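Local coordinates for protein peptidyl tryptophan dihydroxylase (Pseudomonas putida, PDB 7CTQ) that probably uses FAD to dihydroxylate a peptide-borne tryptophan, a step essential for forming the tryptophylquinone cofactor of quinohemoprotein amine dehydrogenase, at residues 322-328 against 337-341; 245-249 against 310-314; 185-189 against 224-230; 70-76 against 172-178. All blocks are in the same frame, centred on the assembly; numbering follows the deposited sequence.

Interaction 1: residues 322-328 against 337-341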
# COMPACT_ATOMS: atom_id res chain seq x y z
N ARG A 322 1.72 13.13 4.49
CA ARG A 322 1.82 14.58 4.58
C ARG A 322 1.96 15.05 6.02
O ARG A 322 2.78 15.93 6.33
CB ARG A 322 0.57 15.22 3.95
CG ARG A 322 0.41 16.70 4.26
CD ARG A 322 -1.04 17.13 4.14
NE ARG A 322 -1.83 16.58 5.24
CZ ARG A 322 -3.16 16.45 5.21
NH1 ARG A 322 -3.85 16.84 4.14
NH2 ARG A 322 -3.79 15.94 6.26
N ASP A 323 1.16 14.48 6.93
CA ASP A 323 1.21 14.87 8.33
C ASP A 323 2.56 14.53 8.96
O ASP A 323 3.03 15.26 9.83
CB ASP A 323 0.08 14.20 9.10
CG ASP A 323 -1.29 14.76 8.74
OD1 ASP A 323 -1.34 15.71 7.95
OD2 ASP A 323 -2.31 14.23 9.23
N PHE A 324 3.19 13.43 8.53
CA PHE A 324 4.56 13.17 8.96
C PHE A 324 5.49 14.27 8.48
O PHE A 324 6.26 14.83 9.26
CB PHE A 324 5.04 11.80 8.47
CG PHE A 324 4.47 10.65 9.23
CD1 PHE A 324 4.49 10.64 10.61
CD2 PHE A 324 3.87 9.59 8.57
CE1 PHE A 324 3.94 9.58 11.32
CE2 PHE A 324 3.32 8.54 9.26
CZ PHE A 324 3.37 8.52 10.63
N TYR A 325 5.42 14.62 7.18
CA TYR A 325 6.22 15.73 6.68
C TYR A 325 5.94 17.00 7.47
O TYR A 325 6.86 17.79 7.74
CB TYR A 325 5.94 15.96 5.18
CG TYR A 325 6.68 15.02 4.25
CD1 TYR A 325 8.08 15.05 4.13
CD2 TYR A 325 5.99 14.09 3.46
CE1 TYR A 325 8.76 14.19 3.25
CE2 TYR A 325 6.67 13.23 2.58
CZ TYR A 325 8.05 13.29 2.49
OH TYR A 325 8.72 12.43 1.63
N GLY A 326 4.68 17.22 7.85
CA GLY A 326 4.33 18.43 8.56
C GLY A 326 4.86 18.49 9.98
O GLY A 326 4.97 19.59 10.54
N GLN A 327 5.16 17.34 10.59
CA GLN A 327 5.77 17.36 11.92
C GLN A 327 7.14 18.02 11.92
O GLN A 327 7.58 18.52 12.97
CB GLN A 327 5.85 15.94 12.48
CG GLN A 327 4.52 15.45 13.03
CD GLN A 327 4.62 14.14 13.78
OE1 GLN A 327 4.71 13.06 13.17
NE2 GLN A 327 4.60 14.21 15.11
N GLU A 328 7.83 18.05 10.78
CA GLU A 328 9.12 18.73 10.67
C GLU A 328 8.85 20.22 10.47
O GLU A 328 8.54 20.68 9.37
CB GLU A 328 9.93 18.14 9.52
CG GLU A 328 11.19 18.91 9.20
CD GLU A 328 12.13 19.03 10.39
OE1 GLU A 328 12.14 20.09 11.04
OE2 GLU A 328 12.85 18.06 10.67
N TRP A 337 10.34 20.31 1.48
CA TRP A 337 9.42 20.12 2.60
C TRP A 337 8.09 20.83 2.35
O TRP A 337 7.03 20.23 2.51
CB TRP A 337 10.08 20.63 3.88
CG TRP A 337 11.25 19.78 4.30
CD1 TRP A 337 12.58 19.99 4.01
CD2 TRP A 337 11.19 18.58 5.07
NE1 TRP A 337 13.35 18.99 4.57
CE2 TRP A 337 12.52 18.12 5.22
CE3 TRP A 337 10.15 17.86 5.65
CZ2 TRP A 337 12.83 16.95 5.93
CZ3 TRP A 337 10.46 16.70 6.36
CH2 TRP A 337 11.78 16.26 6.49
N ALA A 338 8.15 22.10 1.94
CA ALA A 338 6.93 22.87 1.65
C ALA A 338 6.06 22.16 0.63
O ALA A 338 4.84 22.05 0.80
CB ALA A 338 7.30 24.27 1.17
N ARG A 339 6.67 21.66 -0.45
CA ARG A 339 5.90 20.94 -1.46
C ARG A 339 5.24 19.69 -0.86
O ARG A 339 4.10 19.36 -1.20
CB ARG A 339 6.81 20.57 -2.63
CG ARG A 339 6.23 19.61 -3.64
CD ARG A 339 5.51 20.32 -4.79
NE ARG A 339 6.40 20.65 -5.91
CZ ARG A 339 6.50 19.94 -7.03
NH1 ARG A 339 7.33 20.32 -7.99
NH2 ARG A 339 5.77 18.85 -7.20
N ARG A 340 5.93 19.01 0.06
CA ARG A 340 5.40 17.77 0.61
C ARG A 340 4.49 17.96 1.82
O ARG A 340 3.68 17.07 2.12
CB ARG A 340 6.57 16.83 0.95
CG ARG A 340 7.03 16.13 -0.31
CD ARG A 340 8.49 15.68 -0.31
NE ARG A 340 8.78 15.16 -1.65
CZ ARG A 340 9.20 15.90 -2.66
NH1 ARG A 340 9.43 17.20 -2.48
NH2 ARG A 340 9.40 15.35 -3.85
N GLN A 341 4.55 19.10 2.48
CA GLN A 341 3.67 19.37 3.60
C GLN A 341 2.28 19.84 3.16
O GLN A 341 1.37 19.91 4.00
CB GLN A 341 4.33 20.39 4.53
CG GLN A 341 5.54 19.80 5.26
CD GLN A 341 6.43 20.86 5.89
OE1 GLN A 341 6.43 22.01 5.46
NE2 GLN A 341 7.21 20.47 6.90
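With chi1 at -81° in each, Tyr325 and Arg340 both set CG anti to the carbonyl carbon, and the two side chains run alongside one another, pointing the same way. They belong to a helix-loop-helix unit: the last turns of helix 299-327 meet the short helix 335-341, and the axes of the two segments approach to 8.7 Å with their directions 139° apart. Arg340 lays its stem over the phenol, CB standing above the ring centre in a CH-pi contact 3.7 Å from the Tyr325 centroid. The extended chain then carries Arg340 CD to 3.7 Å from Tyr325 CZ. An arginine suits this buried place because its methylenes cover the ring while the guanidinium travels on to polar partners, a salt bridge with Asp201 and a hydrogen bond with Thr158. Tyr325 OH is likewise provided for, by Asp268 and Trp183.

Trp337 comes up at the edge of the tyrosine, CZ3 lying 3.7 Å from Tyr325 CD1. Its own face is used by Glu328, whose CG sits 3.7 Å from the centroid of the six-membered ring of Trp337, while the carboxylate is held by Ser178 and the backbone N of Asn77.

Where helix 299-327 ends, Gln341 supplies its amide to one carbonyl of the last turn, Tyr325 O, and to that of Glu328 just beyond. Gln341 NE2 gives Tyr325 O a nearly straight bond (2.8 Å, 172°), reaching it from above the carbonyl plane, with Glu328 N arriving from the opposite face; the same Gln341 NE2 makes a weak, strongly bent bond to Glu328 O, also at 2.8 Å.

Interaction 2: residues 245-249 against 310-314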
# COMPACT_ATOMS: atom_id res chain seq x y z
N THR A 245 7.89 8.33 -6.19
CA THR A 245 6.78 9.26 -6.37
C THR A 245 5.45 8.61 -5.96
O THR A 245 5.21 7.42 -6.23
CB THR A 245 6.72 9.69 -7.84
OG1 THR A 245 7.96 10.33 -8.22
CG2 THR A 245 5.54 10.62 -8.10
N ALA A 246 4.58 9.39 -5.34
CA ALA A 246 3.21 8.94 -5.07
C ALA A 246 2.44 8.81 -6.38
O ALA A 246 2.28 9.79 -7.11
CB ALA A 246 2.52 9.91 -4.11
N ILE A 247 1.95 7.61 -6.68
CA ILE A 247 1.30 7.32 -7.96
C ILE A 247 0.01 6.54 -7.72
O ILE A 247 0.03 5.46 -7.10
CB ILE A 247 2.22 6.52 -8.90
CG1 ILE A 247 3.46 7.35 -9.25
CG2 ILE A 247 1.44 6.07 -10.13
CD1 ILE A 247 4.60 6.53 -9.87
N LEU A 248 -1.10 7.05 -8.25
CA LEU A 248 -2.33 6.29 -8.33
C LEU A 248 -2.52 5.89 -9.79
O LEU A 248 -2.50 6.75 -10.67
CB LEU A 248 -3.52 7.13 -7.84
CG LEU A 248 -4.93 6.55 -7.91
CD1 LEU A 248 -5.13 5.32 -7.04
CD2 LEU A 248 -5.93 7.67 -7.54
N ALA A 249 -2.70 4.59 -10.03
CA ALA A 249 -2.74 4.08 -11.40
C ALA A 249 -3.98 4.57 -12.15
O ALA A 249 -5.08 4.60 -11.61
CB ALA A 249 -2.72 2.56 -11.39
N ILE A 310 -9.43 1.88 -4.11
CA ILE A 310 -8.00 2.16 -4.31
C ILE A 310 -7.73 3.66 -4.23
O ILE A 310 -6.75 4.09 -3.62
CB ILE A 310 -7.53 1.57 -5.66
CG1 ILE A 310 -7.56 0.04 -5.65
CG2 ILE A 310 -6.14 2.07 -5.99
CD1 ILE A 310 -6.85 -0.58 -4.47
N GLU A 311 -8.59 4.47 -4.85
CA GLU A 311 -8.36 5.91 -4.82
C GLU A 311 -8.48 6.46 -3.40
O GLU A 311 -7.64 7.24 -2.95
CB GLU A 311 -9.31 6.61 -5.78
CG GLU A 311 -9.24 8.14 -5.69
CD GLU A 311 -9.76 8.84 -6.93
OE1 GLU A 311 -9.74 10.09 -6.95
OE2 GLU A 311 -10.20 8.16 -7.90
N GLN A 312 -9.51 6.02 -2.66
CA GLN A 312 -9.65 6.51 -1.28
C GLN A 312 -8.48 6.05 -0.40
O GLN A 312 -7.98 6.83 0.43
CB GLN A 312 -10.99 6.07 -0.71
CG GLN A 312 -12.16 6.78 -1.37
CD GLN A 312 -12.04 8.31 -1.33
OE1 GLN A 312 -11.96 8.98 -2.36
NE2 GLN A 312 -12.01 8.85 -0.12
N LEU A 313 -8.03 4.80 -0.56
CA LEU A 313 -6.84 4.35 0.17
C LEU A 313 -5.64 5.24 -0.15
O LEU A 313 -4.97 5.75 0.75
CB LEU A 313 -6.52 2.88 -0.16
CG LEU A 313 -7.38 1.73 0.39
CD1 LEU A 313 -6.90 0.39 -0.16
CD2 LEU A 313 -7.40 1.68 1.91
N PHE A 314 -5.36 5.44 -1.45
CA PHE A 314 -4.25 6.29 -1.88
C PHE A 314 -4.30 7.65 -1.21
O PHE A 314 -3.30 8.13 -0.66
CB PHE A 314 -4.29 6.46 -3.40
CG PHE A 314 -3.28 7.45 -3.93
CD1 PHE A 314 -1.94 7.08 -4.14
CD2 PHE A 314 -3.66 8.75 -4.24
CE1 PHE A 314 -1.04 7.99 -4.64
CE2 PHE A 314 -2.76 9.67 -4.73
CZ PHE A 314 -1.44 9.29 -4.93
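A strand laid on a helix is the element formed here: Leu248, in the central strand of a small three-stranded antiparallel sheet, packs on Ile310 and Phe314 of the long helix 299-327. The two segments run almost exactly antiparallel, at 177°, and their axes pass 9.3 Å apart.

Leu248 carries most of the contact, its CB and two methyls meeting three helix residues. Its CB stands squarely over the centre of one face of the Phe314 ring, a CH-pi contact 3.8 Å from the centroid. With CG anti to the backbone N (chi1 177°), the fork then opens against the helix surface. Leu248 CD1 reaches Ile310 CG2 at 3.6 Å, while Leu248 CD2 lies 3.8 Å from Glu311 CG. A leucine fits because its forked end touches two successive helical residues at once.

Phe314 reaches back across the gap. Its CE1 comes 3.6 Å from the carbonyl carbon of Ile247, and the methyl of Ala246 lies 4.1 Å from the same CE1; a small residue at that point lets the rim of the ring come close to the backbone. Met265 and Leu153, from the two flanking strands, also pack on Leu248 and Phe314. Ile247, with CB directed away from the helix, has its side chain about 9 Å from the bound FAD.

Glu311 lends only its aliphatic part to the leucine, its carboxylate being paired with Arg152. Without hydrogen bonds or charge pairs between the segments, the contact is mainly apolar packing that depends on shape and exclusion of water, while strand backbone groups bond to flanking segments, as Ile247 does with Ala266.

Interaction 3: residues 185-189 against 224-230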
# COMPACT_ATOMS: atom_id res chain seq x y z
N TRP A 185 16.92 7.33 5.41
CA TRP A 185 16.72 6.15 6.23
C TRP A 185 17.94 5.25 6.08
O TRP A 185 18.44 5.06 4.97
CB TRP A 185 15.47 5.40 5.78
CG TRP A 185 15.44 3.95 6.13
CD1 TRP A 185 15.63 2.89 5.29
CD2 TRP A 185 15.18 3.39 7.43
NE1 TRP A 185 15.51 1.71 5.98
CE2 TRP A 185 15.23 1.99 7.29
CE3 TRP A 185 14.90 3.95 8.68
CZ2 TRP A 185 15.01 1.13 8.37
CZ3 TRP A 185 14.69 3.10 9.75
CH2 TRP A 185 14.74 1.70 9.59
N MET A 186 18.42 4.70 7.20
CA MET A 186 19.60 3.84 7.15
C MET A 186 19.46 2.68 8.13
O MET A 186 18.82 2.80 9.18
CB MET A 186 20.88 4.64 7.47
CG MET A 186 20.87 5.26 8.84
SD MET A 186 22.15 6.51 9.03
CE MET A 186 21.27 8.00 8.54
N ALA A 187 20.10 1.56 7.78
CA ALA A 187 20.00 0.36 8.59
C ALA A 187 21.29 -0.46 8.49
O ALA A 187 21.97 -0.45 7.46
CB ALA A 187 18.81 -0.51 8.18
N ARG A 188 21.59 -1.18 9.56
CA ARG A 188 22.73 -2.08 9.61
C ARG A 188 22.25 -3.40 10.20
O ARG A 188 21.83 -3.44 11.36
CB ARG A 188 23.86 -1.48 10.44
CG ARG A 188 25.12 -2.31 10.48
CD ARG A 188 26.01 -1.82 11.59
NE ARG A 188 27.31 -2.47 11.55
CZ ARG A 188 28.28 -2.24 12.43
NH1 ARG A 188 28.08 -1.38 13.42
NH2 ARG A 188 29.44 -2.88 12.32
N LEU A 189 22.28 -4.46 9.41
CA LEU A 189 21.79 -5.75 9.86
C LEU A 189 22.82 -6.42 10.77
O LEU A 189 23.97 -5.99 10.88
CB LEU A 189 21.45 -6.65 8.68
CG LEU A 189 20.30 -6.19 7.78
CD1 LEU A 189 20.32 -6.98 6.48
CD2 LEU A 189 18.98 -6.39 8.49
N LEU A 224 25.20 10.88 11.83
CA LEU A 224 24.48 9.64 12.08
C LEU A 224 25.12 8.48 11.34
O LEU A 224 25.31 7.39 11.91
CB LEU A 224 23.02 9.80 11.67
CG LEU A 224 21.92 9.20 12.54
CD1 LEU A 224 22.29 9.25 14.03
CD2 LEU A 224 20.64 9.96 12.29
N VAL A 225 25.47 8.67 10.06
CA VAL A 225 26.16 7.63 9.30
C VAL A 225 27.46 7.23 10.01
O VAL A 225 27.78 6.04 10.12
CB VAL A 225 26.42 8.11 7.86
CG1 VAL A 225 27.43 7.22 7.17
CG2 VAL A 225 25.12 8.14 7.06
N THR A 226 28.20 8.22 10.53
CA THR A 226 29.48 7.93 11.18
C THR A 226 29.29 7.07 12.42
O THR A 226 29.97 6.05 12.59
CB THR A 226 30.19 9.24 11.54
OG1 THR A 226 30.50 9.98 10.35
CG2 THR A 226 31.48 8.97 12.29
N GLU A 227 28.35 7.46 13.29
CA GLU A 227 28.08 6.71 14.50
C GLU A 227 27.66 5.28 14.18
O GLU A 227 28.23 4.32 14.70
CB GLU A 227 26.99 7.41 15.32
CG GLU A 227 26.81 6.85 16.72
CD GLU A 227 26.18 7.85 17.68
OE1 GLU A 227 26.48 7.77 18.89
OE2 GLU A 227 25.39 8.70 17.22
N LEU A 228 26.65 5.13 13.31
CA LEU A 228 26.05 3.82 13.09
C LEU A 228 26.96 2.87 12.33
O LEU A 228 26.88 1.65 12.53
CB LEU A 228 24.74 3.98 12.32
CG LEU A 228 23.48 3.82 13.17
CD1 LEU A 228 23.30 5.05 14.04
CD2 LEU A 228 22.26 3.56 12.31
N PHE A 229 27.81 3.38 11.44
CA PHE A 229 28.60 2.54 10.55
C PHE A 229 30.08 2.77 10.80
O PHE A 229 30.57 3.90 10.68
CB PHE A 229 28.26 2.82 9.08
CG PHE A 229 26.80 2.70 8.76
CD1 PHE A 229 26.22 1.46 8.52
CD2 PHE A 229 26.00 3.83 8.68
CE1 PHE A 229 24.87 1.35 8.21
CE2 PHE A 229 24.65 3.73 8.38
CZ PHE A 229 24.08 2.49 8.14
N ASP A 230 30.79 1.69 11.13
CA ASP A 230 32.24 1.79 11.26
C ASP A 230 32.89 1.86 9.88
O ASP A 230 33.59 2.83 9.56
CB ASP A 230 32.77 0.60 12.07
CG ASP A 230 31.92 0.31 13.30
OD1 ASP A 230 31.46 1.27 13.96
OD2 ASP A 230 31.69 -0.88 13.60
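Met186 meets the edge of the Phe229 ring in a Met-aromatic contact, its SD 5.1 Å from the ring centroid. The first torsion (chi1 61°) puts CG between the backbone N and the carbonyl carbon, and the bend at chi3 lets the flexible thioether follow the helix surface: SD packs 3.9 Å from Val225 CG2, and CE 4.0 Å from Leu224 CB. Phe229 also has Ala187 O at its rim, 3.5 Å from CE1, and touches Arg188 CB with the same atom at 3.7 Å.

These side chains fill the seam between strand 182-188 of the mixed sheet and helix 223-228 lying on it, the segments' directions only 9° apart. Phe229 is the first residue past the helical conformation, and its ring lies with its edge against Met186 and Ala187.

Arg188, fully extended from CG to NE, reaches the exposed Asp230, with NH2 3.3 Å from OD2 in a long salt bridge; the carboxylate stands nearly perpendicular to the guanidinium and is met from above its plane. The same NH2 also bonds to the carbonyl O of Ala168. A leucine at Arg188 would probably leave Asp230 without its charge mate and Ala168 O without this donor. Farther out, Trp165 meets the Phe229 ring, and Cys194 touches both Phe229 and Arg188.

Interaction 4: residues 70-76 against 172-178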
# COMPACT_ATOMS: atom_id res chain seq x y z
N ALA A 70 15.51 -4.32 16.15
CA ALA A 70 16.61 -3.37 16.06
C ALA A 70 16.20 -2.05 16.68
O ALA A 70 15.05 -1.62 16.53
CB ALA A 70 17.04 -3.15 14.60
N THR A 71 17.15 -1.41 17.34
CA THR A 71 16.97 -0.04 17.80
C THR A 71 16.87 0.91 16.61
O THR A 71 17.11 0.53 15.46
CB THR A 71 18.12 0.36 18.71
OG1 THR A 71 18.08 1.78 18.94
CG2 THR A 71 19.46 -0.00 18.06
N ARG A 72 16.53 2.17 16.89
CA ARG A 72 16.29 3.14 15.82
C ARG A 72 16.38 4.57 16.34
O ARG A 72 15.47 5.03 17.04
CB ARG A 72 14.93 2.89 15.19
CG ARG A 72 14.54 3.93 14.18
CD ARG A 72 13.31 3.50 13.46
NE ARG A 72 13.35 2.06 13.20
CZ ARG A 72 12.37 1.40 12.58
NH1 ARG A 72 12.48 0.10 12.38
NH2 ARG A 72 11.30 2.06 12.17
N GLN A 73 17.46 5.27 15.98
CA GLN A 73 17.56 6.70 16.26
C GLN A 73 16.68 7.48 15.27
O GLN A 73 16.67 7.19 14.07
CB GLN A 73 19.01 7.18 16.16
CG GLN A 73 19.71 7.37 17.51
CD GLN A 73 21.13 7.93 17.40
OE1 GLN A 73 21.45 8.97 17.97
NE2 GLN A 73 21.98 7.23 16.65
N VAL A 74 15.94 8.45 15.78
CA VAL A 74 15.05 9.28 14.96
C VAL A 74 15.43 10.74 15.17
O VAL A 74 15.38 11.24 16.30
CB VAL A 74 13.57 9.03 15.29
CG1 VAL A 74 12.75 10.28 15.00
CG2 VAL A 74 13.04 7.85 14.47
N HIS A 75 15.82 11.41 14.09
CA HIS A 75 16.19 12.82 14.10
C HIS A 75 15.18 13.57 13.23
O HIS A 75 15.14 13.38 12.01
CB HIS A 75 17.62 13.02 13.59
CG HIS A 75 18.68 12.62 14.57
ND1 HIS A 75 18.69 11.39 15.19
CD2 HIS A 75 19.78 13.27 15.01
CE1 HIS A 75 19.75 11.30 15.98
NE2 HIS A 75 20.42 12.43 15.89
N TRP A 76 14.39 14.43 13.86
CA TRP A 76 13.23 15.05 13.22
C TRP A 76 12.75 16.20 14.09
O TRP A 76 12.58 16.03 15.30
CB TRP A 76 12.12 14.03 13.04
CG TRP A 76 11.19 14.29 11.91
CD1 TRP A 76 10.05 15.03 11.94
CD2 TRP A 76 11.28 13.76 10.58
NE1 TRP A 76 9.44 15.02 10.70
CE2 TRP A 76 10.17 14.24 9.86
CE3 TRP A 76 12.21 12.93 9.93
CZ2 TRP A 76 9.97 13.92 8.52
CZ3 TRP A 76 12.00 12.62 8.61
CH2 TRP A 76 10.89 13.11 7.91
N PRO A 172 23.44 -4.40 15.40
CA PRO A 172 22.29 -3.96 14.59
C PRO A 172 21.74 -2.62 15.05
O PRO A 172 21.74 -2.30 16.24
CB PRO A 172 21.27 -5.08 14.78
CG PRO A 172 21.59 -5.65 16.12
CD PRO A 172 23.07 -5.48 16.34
N ALA A 173 21.25 -1.84 14.09
CA ALA A 173 20.66 -0.53 14.36
C ALA A 173 20.01 0.00 13.09
O ALA A 173 20.18 -0.54 11.99
CB ALA A 173 21.71 0.46 14.89
N SER A 174 19.25 1.08 13.26
CA SER A 174 18.67 1.81 12.14
C SER A 174 18.50 3.26 12.57
O SER A 174 18.62 3.59 13.75
CB SER A 174 17.34 1.19 11.70
OG SER A 174 16.34 1.35 12.69
N ALA A 175 18.25 4.13 11.59
CA ALA A 175 18.06 5.54 11.92
C ALA A 175 17.30 6.26 10.81
O ALA A 175 17.28 5.82 9.65
CB ALA A 175 19.39 6.25 12.19
N VAL A 176 16.68 7.38 11.20
CA VAL A 176 16.02 8.32 10.30
C VAL A 176 16.48 9.72 10.69
O VAL A 176 16.49 10.06 11.87
CB VAL A 176 14.48 8.24 10.39
CG1 VAL A 176 13.84 8.84 9.13
CG2 VAL A 176 14.02 6.82 10.62
N GLU A 177 16.87 10.52 9.70
CA GLU A 177 17.19 11.92 9.96
C GLU A 177 16.61 12.80 8.87
O GLU A 177 16.67 12.47 7.68
CB GLU A 177 18.71 12.17 10.09
CG GLU A 177 19.53 11.89 8.85
CD GLU A 177 21.00 12.30 8.98
OE1 GLU A 177 21.33 13.25 9.74
OE2 GLU A 177 21.84 11.67 8.31
N SER A 178 16.02 13.90 9.31
CA SER A 178 15.57 14.96 8.42
C SER A 178 16.78 15.76 7.93
O SER A 178 17.61 16.21 8.74
CB SER A 178 14.58 15.86 9.16
OG SER A 178 14.65 17.21 8.73
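Strands 72-76 and 173-178 lie side by side as parallel neighbours, 7° apart in direction, with Gln73 bonded through its N and O to Ser174 O and Val176 N, and His75 likewise to Val176 O and Ser178 N. The ladder joins two parts of the mixed sheet far apart in sequence, and the bond from His75 N to Val176 O is short, 2.7 Å.

Side chains alternate between the faces. Val74 and Val176 lie alongside on one, their CG2 methyls 4.1 Å apart; beta-branched residues fit such a paired position well. On the other, Gln73 faces Ala175, and His75 meets Glu177 with CB atoms 3.8 Å apart, while the carboxylate of Glu177 goes on to Ser222. At the far end Trp76 takes Ser178 CB over a face, toward the rim of the ring, 3.8 Å from CE3.

Where the ladder begins, Ser174 OG is shared between two partners. It donates to Thr71 O at 3.0 Å and accepts a weak bond from Arg72 NE at 3.1 Å. The bend of Arg72 at chi3 (-39°) brings NE to this hydroxyl, while NH2 forms a salt bridge with Glu86 and binds a hexanediol, probably from crystallisation, with the FAD about 7 Å from the side chain. A methionine in place of Arg72 would probably leave Glu86 without its charge partner and Ser174 OG without this donor. Backbone bonds thus set the register, and the serine hydroxyl joins the two strands a second time, through Thr71 O and through an arginine held at NH2 by Glu86.

How the interactions relate
Interactions 1 and 2 share helix 299-327, which is gripped near its middle by a strand and at its C-terminal end by the next helix; their centres lie 18 Å apart without touching. Interactions 3 and 4 belong to one sheet, since strands 173-179 and 182-188 are neighbours in it: 4 binds the strands edge to edge, 3 covers one face with a helix. Glu328 and Ser178 tie interaction 1 to interaction 4. Chemistry follows place. Interaction 2, nearest the centre of the chain, is essentially apolar; 1 and 3 are buried but add, respectively, side-chain amide to backbone hydrogen bonding and a long salt bridge to an exposed aspartate; 4, only partly buried, relies chiefly on backbone hydrogen bonds.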